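PDB 2QML: BH2621 protein from Bacillus halodurans, which is of unknown function but belongs to the GNAT acyltransferase family and probably transfers acyl groups to an amine in siderophore biosynthesis. Local coordinates for residues Ile123-Leu128 with His156-Cys161; Met34-Met39 with Pro81-Trp85; Lys7-Phe11 with Ser23-Val27; Ile94-Tyr98 with Lys167-Pro172. All blocks are in the same frame, centred on the assembly; numbering follows the deposited sequence.

Overall arrangement
Contacts 1, 2 and 3 touch one another, largely through strand 80-89 (W85, M82); contact 4 stands apart. W85 packs on L126 and L127 (contact 1) and F24 (contact 3); M82 CE lies 3.5 Å from L126 CD1. Contacts 2 and 3 have centres about 15 Å apart, each about 18 to 19 Å from the centre of contact 1. Contact 4 lies at the other end of the sheet, its centre about 27 Å from that of contact 3. GNAT enzymes usually bind the acyl thioester where two central parallel strands diverge, here probably 106-112 and 142-145. A glycerol about 3 Å from the F158 side chain is probably from the crystallisation liquor, though such molecules often mark pockets.

Contact 1. Residues Ile123-Leu128 with His156-Cys161; sequences IYPLLL and HVFKKC
Y124 spans the gap between helices 123-135 and 152-160, its phenol ring touching V157, K160 and C161. Its chi1 of -70° sets CG opposite the carbonyl carbon, and from there the long side chain brings its far end to the second helix although its CB does not point there. V157 CG2 sits 3.9 Å from Y124 CZ and 3.8 Å from I123 CG2, and K160 CB is 3.7 Å from Y124 CE1. The lysine chain is bent at chi2 and chi3, so that CE comes back beside the hydroxyl.

C161, just past the end of its helix, is small enough to sit in the middle. Its SG approaches the edge of the Y124 ring, 5.2 Å from the ring centre and 77° off the ring normal, a sulfur-aromatic contact. L127 CD2 joins three partners: this SG at 3.8 Å, and V157 CG1 and F158 CD1, each at 3.9 Å.

These helices follow strands 106-112 and 142-145, the parallel central pair of the GNAT fold, so the contact joins the helices after them; the axes of segments 123-128 and 156-160 cross at -56°.

Chemically the interface grades from buried branched side chains and a sulfur to a more exposed rim, where a tyrosine suits the boundary: its ring packs inward while its hydroxyl lies beside carbon atoms of H156 and K160.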
# COMPACT_ATOMS: atom_id res chain seq x y z
N ILE A 123 -1.28 -1.75 10.87
CA ILE A 123 -1.29 -1.06 9.58
C ILE A 123 -0.79 0.38 9.66
O ILE A 123 -0.17 0.86 8.70
CB ILE A 123 -2.73 -1.09 8.96
CG1 ILE A 123 -2.76 -0.60 7.51
CG2 ILE A 123 -3.68 -0.23 9.81
CD1 ILE A 123 -1.82 -1.30 6.58
N TYR A 124 -1.04 1.10 10.75
CA TYR A 124 -0.62 2.51 10.84
C TYR A 124 0.87 2.74 10.75
O TYR A 124 1.31 3.47 9.85
CB TYR A 124 -1.17 3.14 12.11
CG TYR A 124 -2.64 3.32 12.07
CD1 TYR A 124 -3.19 4.35 11.32
CD2 TYR A 124 -3.49 2.46 12.75
CE1 TYR A 124 -4.54 4.52 11.25
CE2 TYR A 124 -4.86 2.63 12.70
CZ TYR A 124 -5.36 3.67 11.94
OH TYR A 124 -6.73 3.86 11.88
N PRO A 125 1.68 2.14 11.62
CA PRO A 125 3.13 2.38 11.48
C PRO A 125 3.70 1.93 10.13
O PRO A 125 4.63 2.56 9.59
CB PRO A 125 3.74 1.60 12.67
CG PRO A 125 2.71 0.58 13.05
CD PRO A 125 1.39 1.30 12.80
N LEU A 126 3.17 0.84 9.58
CA LEU A 126 3.63 0.34 8.29
C LEU A 126 3.29 1.30 7.16
O LEU A 126 4.15 1.66 6.36
CB LEU A 126 3.04 -1.01 7.99
CG LEU A 126 3.59 -2.18 8.79
CD1 LEU A 126 2.61 -3.39 8.72
CD2 LEU A 126 5.03 -2.54 8.33
N LEU A 127 2.03 1.69 7.08
CA LEU A 127 1.60 2.62 6.05
C LEU A 127 2.32 3.97 6.18
O LEU A 127 2.75 4.51 5.15
CB LEU A 127 0.08 2.78 6.09
CG LEU A 127 -0.47 3.76 5.08
CD1 LEU A 127 -0.24 3.35 3.61
CD2 LEU A 127 -2.04 4.02 5.36
N LEU A 128 2.46 4.50 7.39
CA LEU A 128 3.15 5.76 7.58
C LEU A 128 4.58 5.65 7.11
O LEU A 128 5.08 6.57 6.46
CB LEU A 128 3.06 6.19 9.03
CG LEU A 128 1.68 6.62 9.54
CD1 LEU A 128 1.75 6.81 11.03
CD2 LEU A 128 1.18 7.87 8.90
N HIS A 156 -11.10 4.41 6.69
CA HIS A 156 -10.80 5.06 7.99
C HIS A 156 -9.29 5.22 8.23
O HIS A 156 -8.82 6.29 8.63
CB HIS A 156 -11.45 4.26 9.11
CG HIS A 156 -11.08 4.72 10.48
ND1 HIS A 156 -11.60 5.87 11.04
CD2 HIS A 156 -10.17 4.25 11.36
CE1 HIS A 156 -11.05 6.06 12.22
NE2 HIS A 156 -10.20 5.09 12.45
N VAL A 157 -8.53 4.15 8.02
CA VAL A 157 -7.09 4.15 8.21
C VAL A 157 -6.47 5.25 7.30
O VAL A 157 -5.66 6.08 7.75
CB VAL A 157 -6.48 2.76 7.89
CG1 VAL A 157 -4.93 2.82 7.73
CG2 VAL A 157 -6.85 1.69 8.91
N PHE A 158 -6.85 5.25 6.02
CA PHE A 158 -6.35 6.25 5.08
C PHE A 158 -6.68 7.65 5.58
O PHE A 158 -5.81 8.52 5.62
CB PHE A 158 -6.85 6.03 3.65
CG PHE A 158 -6.19 4.90 2.89
CD1 PHE A 158 -4.81 4.85 2.78
CD2 PHE A 158 -6.93 3.91 2.24
CE1 PHE A 158 -4.20 3.85 2.04
CE2 PHE A 158 -6.32 2.91 1.50
CZ PHE A 158 -4.97 2.86 1.43
N LYS A 159 -7.92 7.91 6.00
CA LYS A 159 -8.25 9.23 6.53
C LYS A 159 -7.36 9.62 7.71
O LYS A 159 -6.90 10.76 7.80
CB LYS A 159 -9.72 9.29 6.96
CG LYS A 159 -10.70 9.36 5.82
CD LYS A 159 -12.14 9.41 6.35
CE LYS A 159 -13.13 9.31 5.20
NZ LYS A 159 -14.52 9.14 5.69
N LYS A 160 -7.11 8.68 8.62
CA LYS A 160 -6.30 8.93 9.80
C LYS A 160 -4.88 9.27 9.41
O LYS A 160 -4.20 10.00 10.15
CB LYS A 160 -6.33 7.72 10.73
CG LYS A 160 -7.61 7.64 11.59
CD LYS A 160 -7.42 8.05 13.07
CE LYS A 160 -6.51 6.99 13.80
NZ LYS A 160 -6.59 6.92 15.29
N CYS A 161 -4.41 8.78 8.26
CA CYS A 161 -3.07 9.10 7.75
C CYS A 161 -2.99 10.33 6.86
O CYS A 161 -1.92 10.60 6.32
CB CYS A 161 -2.49 7.90 7.03
SG CYS A 161 -2.32 6.53 8.18

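Contact 2. Residues Met34-Met39 with Pro81-Trp85; sequences MLHSWM and PMSYW
W38 points the rim of its indole at the backbone of strand 80-89. Its CZ3 is 3.4 Å from S83 O, which lies at the ring edge near the ring plane, and its CH2 is 3.5 Å from S83 N. The slightly positive ring hydrogens suit a carbonyl oxygen, and so close an approach is possible because the side chains of M82 and S83 point away from the helix. M34 CG, one helical turn earlier, rests 3.4 Å above one face of the indole and helps to fix its tilt.

The other side-chain contacts are apolar. Y84 turns its ring toward the helix, with CG anti to the backbone N (chi1 168°), and two side chains take hold of it: L35 CD2 lies 3.8 Å from Y84 CD1, and M39 CE lies 3.9 Å from Y84 CE2. Flexible, unbranched chains such as M34 and M39, both selenomethionine here, can mould themselves to such surfaces; M34 SE meets P81 CG at 3.7 Å.

The polar bonds of the strand's side chains are local. W85 NE1 donates to S83 OG at 2.8 Å, in the plane of its ring; S83 OG also has a weak bond to G75 O, and the Y84 hydroxyl is bonded to E86.

M82 and S83 form a classic beta bulge opposite G75 in the hairpin of strands 70-77 and 80-89. Helix 32-38 packs on one face of this sheet, the axes of segments 34-38 and 81-85 at 81°, beside Y57 of helix 54-65; on the other face M82 and W85 meet L126 of helix 123-135.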
# COMPACT_ATOMS: atom_id res chain seq x y z
N MSE A 34 4.23 -17.88 -0.53
CA MSE A 34 3.75 -17.09 0.58
C MSE A 34 2.69 -16.10 0.14
O MSE A 34 1.64 -15.98 0.76
CB MSE A 34 4.91 -16.33 1.24
CG MSE A 34 4.49 -15.43 2.37
SE MSE A 34 6.06 -14.71 3.28
CE MSE A 34 6.72 -13.53 1.96
N LEU A 35 2.97 -15.39 -0.94
CA LEU A 35 2.04 -14.38 -1.46
C LEU A 35 0.73 -15.06 -1.93
O LEU A 35 -0.39 -14.56 -1.69
CB LEU A 35 2.69 -13.55 -2.56
CG LEU A 35 3.82 -12.62 -2.11
CD1 LEU A 35 4.39 -11.89 -3.32
CD2 LEU A 35 3.35 -11.67 -1.03
N HIS A 36 0.87 -16.21 -2.60
CA HIS A 36 -0.29 -17.01 -3.03
C HIS A 36 -1.20 -17.38 -1.85
O HIS A 36 -2.42 -17.29 -1.92
CB HIS A 36 0.21 -18.24 -3.77
CG HIS A 36 -0.88 -19.19 -4.17
ND1 HIS A 36 -1.10 -20.37 -3.49
CD2 HIS A 36 -1.83 -19.11 -5.13
CE1 HIS A 36 -2.13 -20.98 -4.04
NE2 HIS A 36 -2.58 -20.25 -5.04
N SER A 37 -0.60 -17.77 -0.72
CA SER A 37 -1.33 -18.07 0.51
C SER A 37 -2.08 -16.81 1.02
O SER A 37 -3.28 -16.86 1.38
CB SER A 37 -0.38 -18.60 1.58
OG SER A 37 -1.11 -18.90 2.73
N TRP A 38 -1.42 -15.67 1.02
CA TRP A 38 -2.07 -14.43 1.44
C TRP A 38 -3.27 -14.07 0.56
O TRP A 38 -4.30 -13.60 1.09
CB TRP A 38 -1.11 -13.23 1.48
CG TRP A 38 0.05 -13.40 2.41
CD1 TRP A 38 0.20 -14.34 3.35
CD2 TRP A 38 1.16 -12.51 2.58
NE1 TRP A 38 1.38 -14.17 4.05
CE2 TRP A 38 1.98 -13.04 3.61
CE3 TRP A 38 1.54 -11.32 1.97
CZ2 TRP A 38 3.16 -12.43 4.01
CZ3 TRP A 38 2.73 -10.74 2.37
CH2 TRP A 38 3.52 -11.29 3.37
N MSE A 39 -3.13 -14.29 -0.76
CA MSE A 39 -4.20 -14.06 -1.72
C MSE A 39 -5.42 -14.97 -1.55
O MSE A 39 -6.44 -14.70 -2.15
CB MSE A 39 -3.67 -14.17 -3.15
CG MSE A 39 -2.75 -13.03 -3.53
SE MSE A 39 -3.38 -11.21 -3.08
CE MSE A 39 -1.98 -10.15 -3.98
N PRO A 81 7.50 -11.48 7.76
CA PRO A 81 6.82 -10.88 6.61
C PRO A 81 5.31 -11.02 6.81
O PRO A 81 4.81 -12.09 7.17
CB PRO A 81 7.27 -11.72 5.44
CG PRO A 81 7.70 -13.03 6.08
CD PRO A 81 8.09 -12.79 7.46
N MSE A 82 4.56 -9.94 6.63
CA MSE A 82 3.11 -10.00 6.91
C MSE A 82 2.25 -9.01 6.11
O MSE A 82 1.06 -8.90 6.33
CB MSE A 82 2.89 -9.85 8.44
CG MSE A 82 3.69 -8.75 9.14
SE MSE A 82 3.45 -6.95 8.45
CE MSE A 82 1.61 -6.68 9.08
N SER A 83 2.84 -8.36 5.12
CA SER A 83 2.14 -7.39 4.30
C SER A 83 2.74 -7.30 2.90
O SER A 83 3.94 -7.54 2.67
CB SER A 83 2.10 -6.04 5.02
OG SER A 83 3.39 -5.54 5.24
N TYR A 84 1.89 -6.96 1.96
CA TYR A 84 2.24 -6.86 0.55
C TYR A 84 1.81 -5.47 0.09
O TYR A 84 0.72 -5.00 0.44
CB TYR A 84 1.63 -8.02 -0.26
CG TYR A 84 1.68 -7.88 -1.77
CD1 TYR A 84 2.83 -8.23 -2.51
CD2 TYR A 84 0.59 -7.40 -2.48
CE1 TYR A 84 2.86 -8.13 -3.89
CE2 TYR A 84 0.63 -7.31 -3.84
CZ TYR A 84 1.78 -7.65 -4.53
OH TYR A 84 1.81 -7.54 -5.89
N TRP A 85 2.65 -4.88 -0.75
CA TRP A 85 2.52 -3.51 -1.17
C TRP A 85 2.84 -3.36 -2.65
O TRP A 85 3.81 -3.96 -3.16
CB TRP A 85 3.47 -2.59 -0.34
CG TRP A 85 3.36 -2.79 1.12
CD1 TRP A 85 3.86 -3.87 1.85
CD2 TRP A 85 2.65 -1.98 2.04
NE1 TRP A 85 3.53 -3.73 3.11
CE2 TRP A 85 2.76 -2.62 3.31
CE3 TRP A 85 1.93 -0.79 1.95
CZ2 TRP A 85 2.20 -2.09 4.47
CZ3 TRP A 85 1.40 -0.25 3.10
CH2 TRP A 85 1.52 -0.91 4.33

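Contact 3. Residues Lys7-Phe11 with Ser23-Val27; sequences KLAPF and SFRHV
H26 holds the irregular chain before strand 11-15 by a side-chain bond: its NE2 donates to L8 O at 2.7 Å with an N-H...O angle of 165°. The oxygen lies in the plane of the imidazole. P10 then packs obliquely against the same ring, its CD 4.2 Å from the ring centre in an off-centre CH-pi contact. A proline suits this place, since its rigid ring supplies the carbon surface.

The true strand pairing lies beside it. F11 and F24 are a hydrogen-bonded antiparallel pair, F11 N to F24 O at 3.0 Å and F24 N to F11 O at 2.8 Å, the second almost straight at 177°. It belongs to the hairpin of strands 11-15 and 20-26 at one edge of the mixed sheet, with 11-15 outermost. The two rings run side by side on one face, nearly parallel but barely overlapping, though their exact placement is doubtful. The F24 ring also meets W85, while R25, facing elsewhere, forms a salt bridge with D31.

For H26 the bond implies that NE2 carries a proton, so this histidine serves as a donor that ties the chain before strand 11-15 to strand 20-26.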
# COMPACT_ATOMS: atom_id res chain seq x y z
N LYS A 7 12.46 2.57 -9.11
CA LYS A 7 11.77 1.72 -8.11
C LYS A 7 11.90 2.24 -6.70
O LYS A 7 12.89 2.85 -6.34
CB LYS A 7 12.31 0.29 -8.14
CG LYS A 7 12.22 -0.41 -9.50
CD LYS A 7 10.88 -1.10 -9.79
CE LYS A 7 10.77 -1.54 -11.27
NZ LYS A 7 9.97 -2.80 -11.50
N LEU A 8 10.89 1.98 -5.90
CA LEU A 8 10.91 2.37 -4.51
C LEU A 8 11.96 1.52 -3.81
O LEU A 8 11.94 0.31 -3.89
CB LEU A 8 9.54 2.16 -3.89
CG LEU A 8 9.37 2.60 -2.41
CD1 LEU A 8 9.66 4.14 -2.24
CD2 LEU A 8 8.01 2.29 -1.83
N ALA A 9 12.90 2.15 -3.12
CA ALA A 9 13.96 1.39 -2.48
C ALA A 9 13.54 0.66 -1.22
O ALA A 9 12.70 1.15 -0.45
CB ALA A 9 15.12 2.35 -2.10
N PRO A 10 14.21 -0.46 -0.93
CA PRO A 10 13.99 -1.13 0.35
C PRO A 10 14.48 -0.26 1.51
O PRO A 10 15.38 0.59 1.33
CB PRO A 10 14.85 -2.41 0.24
CG PRO A 10 15.92 -2.02 -0.63
CD PRO A 10 15.27 -1.14 -1.68
N PHE A 11 13.86 -0.48 2.67
CA PHE A 11 14.20 0.31 3.84
C PHE A 11 13.87 -0.43 5.12
O PHE A 11 13.10 -1.38 5.11
CB PHE A 11 13.51 1.69 3.80
CG PHE A 11 12.02 1.64 3.80
CD1 PHE A 11 11.31 1.55 2.63
CD2 PHE A 11 11.32 1.67 5.01
CE1 PHE A 11 9.87 1.53 2.66
CE2 PHE A 11 9.93 1.64 5.03
CZ PHE A 11 9.23 1.56 3.90
N SER A 23 10.49 -3.42 8.34
CA SER A 23 11.37 -3.52 7.18
C SER A 23 10.61 -3.94 5.93
O SER A 23 9.69 -4.76 5.94
CB SER A 23 12.53 -4.43 7.42
OG SER A 23 12.15 -5.68 7.84
N PHE A 24 11.00 -3.28 4.86
CA PHE A 24 10.38 -3.43 3.54
C PHE A 24 11.42 -3.82 2.51
O PHE A 24 12.46 -3.16 2.38
CB PHE A 24 9.75 -2.13 3.11
CG PHE A 24 8.48 -1.77 3.83
CD1 PHE A 24 8.53 -1.27 5.12
CD2 PHE A 24 7.26 -1.83 3.20
CE1 PHE A 24 7.36 -0.88 5.80
CE2 PHE A 24 6.07 -1.46 3.87
CZ PHE A 24 6.13 -1.01 5.16
N ARG A 25 11.15 -4.88 1.76
CA ARG A 25 12.05 -5.37 0.76
C ARG A 25 11.30 -5.62 -0.52
O ARG A 25 10.10 -5.81 -0.51
CB ARG A 25 12.72 -6.68 1.21
CG ARG A 25 11.80 -7.87 1.48
CD ARG A 25 12.54 -9.16 1.60
NE ARG A 25 11.67 -10.30 1.88
CZ ARG A 25 11.01 -10.97 0.94
NH1 ARG A 25 11.04 -10.56 -0.29
NH2 ARG A 25 10.26 -12.00 1.27
N HIS A 26 12.04 -5.67 -1.61
CA HIS A 26 11.48 -6.01 -2.90
C HIS A 26 11.02 -7.45 -2.89
O HIS A 26 11.67 -8.36 -2.35
CB HIS A 26 12.47 -5.80 -4.05
CG HIS A 26 12.74 -4.37 -4.37
ND1 HIS A 26 13.78 -3.97 -5.17
CD2 HIS A 26 12.21 -3.22 -3.87
CE1 HIS A 26 13.80 -2.65 -5.25
NE2 HIS A 26 12.85 -2.17 -4.48
N VAL A 27 9.84 -7.64 -3.46
CA VAL A 27 9.36 -8.97 -3.71
C VAL A 27 10.26 -9.67 -4.79
O VAL A 27 10.81 -9.03 -5.71
CB VAL A 27 7.89 -8.92 -4.16
CG1 VAL A 27 7.44 -10.26 -4.78
CG2 VAL A 27 6.95 -8.44 -3.01

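Contact 4. Residues Ile94-Tyr98 with Lys167-Pro172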
# COMPACT_ATOMS: atom_id res chain seq x y z
N ILE A 94 -4.09 2.94 -14.36
CA ILE A 94 -5.50 3.14 -14.71
C ILE A 94 -6.12 4.32 -13.96
O ILE A 94 -6.96 5.04 -14.50
CB ILE A 94 -6.32 1.82 -14.51
CG1 ILE A 94 -7.72 1.98 -15.10
CG2 ILE A 94 -6.39 1.37 -13.03
CD1 ILE A 94 -8.51 0.72 -15.00
N ILE A 95 -5.65 4.60 -12.74
CA ILE A 95 -6.31 5.66 -11.94
C ILE A 95 -6.09 7.07 -12.54
O ILE A 95 -6.88 7.97 -12.28
CB ILE A 95 -5.90 5.61 -10.46
CG1 ILE A 95 -6.91 6.33 -9.54
CG2 ILE A 95 -4.45 6.19 -10.26
CD1 ILE A 95 -8.33 5.86 -9.61
N ALA A 96 -5.06 7.25 -13.39
CA ALA A 96 -4.79 8.51 -14.09
C ALA A 96 -6.00 9.00 -14.90
O ALA A 96 -6.14 10.16 -15.15
CB ALA A 96 -3.56 8.40 -15.02
N ASN A 97 -6.81 8.08 -15.37
CA ASN A 97 -8.00 8.43 -16.14
C ASN A 97 -9.14 9.07 -15.36
O ASN A 97 -10.08 9.56 -15.95
CB ASN A 97 -8.56 7.17 -16.79
CG ASN A 97 -7.58 6.53 -17.72
OD1 ASN A 97 -7.11 7.14 -18.66
ND2 ASN A 97 -7.21 5.31 -17.42
N TYR A 98 -9.06 9.07 -14.04
CA TYR A 98 -10.18 9.50 -13.19
C TYR A 98 -10.05 10.85 -12.50
O TYR A 98 -11.01 11.29 -11.88
CB TYR A 98 -10.41 8.40 -12.14
CG TYR A 98 -10.89 7.11 -12.74
CD1 TYR A 98 -10.01 6.21 -13.29
CD2 TYR A 98 -12.24 6.81 -12.79
CE1 TYR A 98 -10.44 5.05 -13.87
CE2 TYR A 98 -12.68 5.64 -13.36
CZ TYR A 98 -11.77 4.77 -13.90
OH TYR A 98 -12.18 3.59 -14.45
N LYS A 167 -13.98 11.21 -4.54
CA LYS A 167 -15.15 10.73 -5.23
C LYS A 167 -15.01 9.26 -5.51
O LYS A 167 -13.91 8.71 -5.46
CB LYS A 167 -15.31 11.47 -6.57
CG LYS A 167 -14.19 11.16 -7.59
CD LYS A 167 -14.22 12.05 -8.80
CE LYS A 167 -13.11 11.70 -9.73
NZ LYS A 167 -13.13 12.51 -10.97
N GLU A 168 -16.13 8.63 -5.81
CA GLU A 168 -16.09 7.27 -6.25
C GLU A 168 -15.48 7.21 -7.66
O GLU A 168 -15.60 8.11 -8.47
CB GLU A 168 -17.48 6.62 -6.25
CG GLU A 168 -18.09 6.39 -4.87
CD GLU A 168 -19.45 5.73 -4.89
OE1 GLU A 168 -20.05 5.58 -5.95
OE2 GLU A 168 -19.93 5.38 -3.78
N VAL A 169 -14.83 6.08 -7.91
CA VAL A 169 -14.28 5.76 -9.23
C VAL A 169 -14.77 4.36 -9.66
O VAL A 169 -14.59 3.38 -8.93
CB VAL A 169 -12.74 5.88 -9.24
CG1 VAL A 169 -12.29 7.33 -9.07
CG2 VAL A 169 -12.08 5.03 -8.12
N GLU A 170 -15.44 4.35 -10.78
CA GLU A 170 -15.96 3.14 -11.41
C GLU A 170 -14.84 2.47 -12.17
O GLU A 170 -14.59 2.79 -13.31
CB GLU A 170 -17.09 3.49 -12.38
CG GLU A 170 -18.35 3.78 -11.71
CD GLU A 170 -19.28 2.58 -11.75
OE1 GLU A 170 -18.82 1.43 -11.58
OE2 GLU A 170 -20.44 2.80 -12.00
N LEU A 171 -14.11 1.59 -11.49
CA LEU A 171 -12.96 0.90 -12.05
C LEU A 171 -13.46 -0.44 -12.60
O LEU A 171 -14.56 -0.86 -12.29
CB LEU A 171 -11.92 0.71 -10.96
CG LEU A 171 -11.21 1.99 -10.48
CD1 LEU A 171 -10.60 1.72 -9.11
CD2 LEU A 171 -10.20 2.48 -11.50
N PRO A 172 -12.65 -1.12 -13.44
CA PRO A 172 -13.10 -2.41 -13.98
C PRO A 172 -13.44 -3.45 -12.89
O PRO A 172 -14.39 -4.18 -13.04
CB PRO A 172 -11.91 -2.85 -14.85
CG PRO A 172 -11.18 -1.63 -15.18
CD PRO A 172 -11.38 -0.69 -14.02
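I94 begins the contact with its CD1 ending against CD and CG of the P172 ring. Its side chain is fully extended, CG1 anti to the backbone N and chi2 also near 180°, which carries CD1 to within 3.3 Å of P172 CD, tighter than carbons usually pack. I95 turns its own CD1 inward, 4.1 Å from V169 CG2 and near L171 CD2, crossing the valine at about a right angle; beta-branched and aliphatic residues fill this buried layer, where L178 of strand 175-182 also packs on I95 and V169.

The turn that carries these isoleucines is a 3-10 segment, 94-97, in the long connection between strands 80-89 and 106-112. It lies against strand 164-170, the outermost strand of the GNAT sheet at this end, which forms a hairpin with strand 175-182. E170, the centre of an inverse gamma turn, bends the chain there.

Y98 contributes most. L171 CD2 approaches its CE1 to 3.5 Å, and V169 CB lies 3.7 Å from its CD2, both obliquely. A tyrosine suits the spot because its ring packs beside these aliphatic groups while its OH donates to E170 O at 2.8 Å; the hydroxyl stands well above the carbonyl plane (38°). The backbone of Y98 is bonded too: K167, its chain straight beyond CG, makes a short hydrogen bond from NZ to Y98 O, 2.6 Å long and running along the C=O direction.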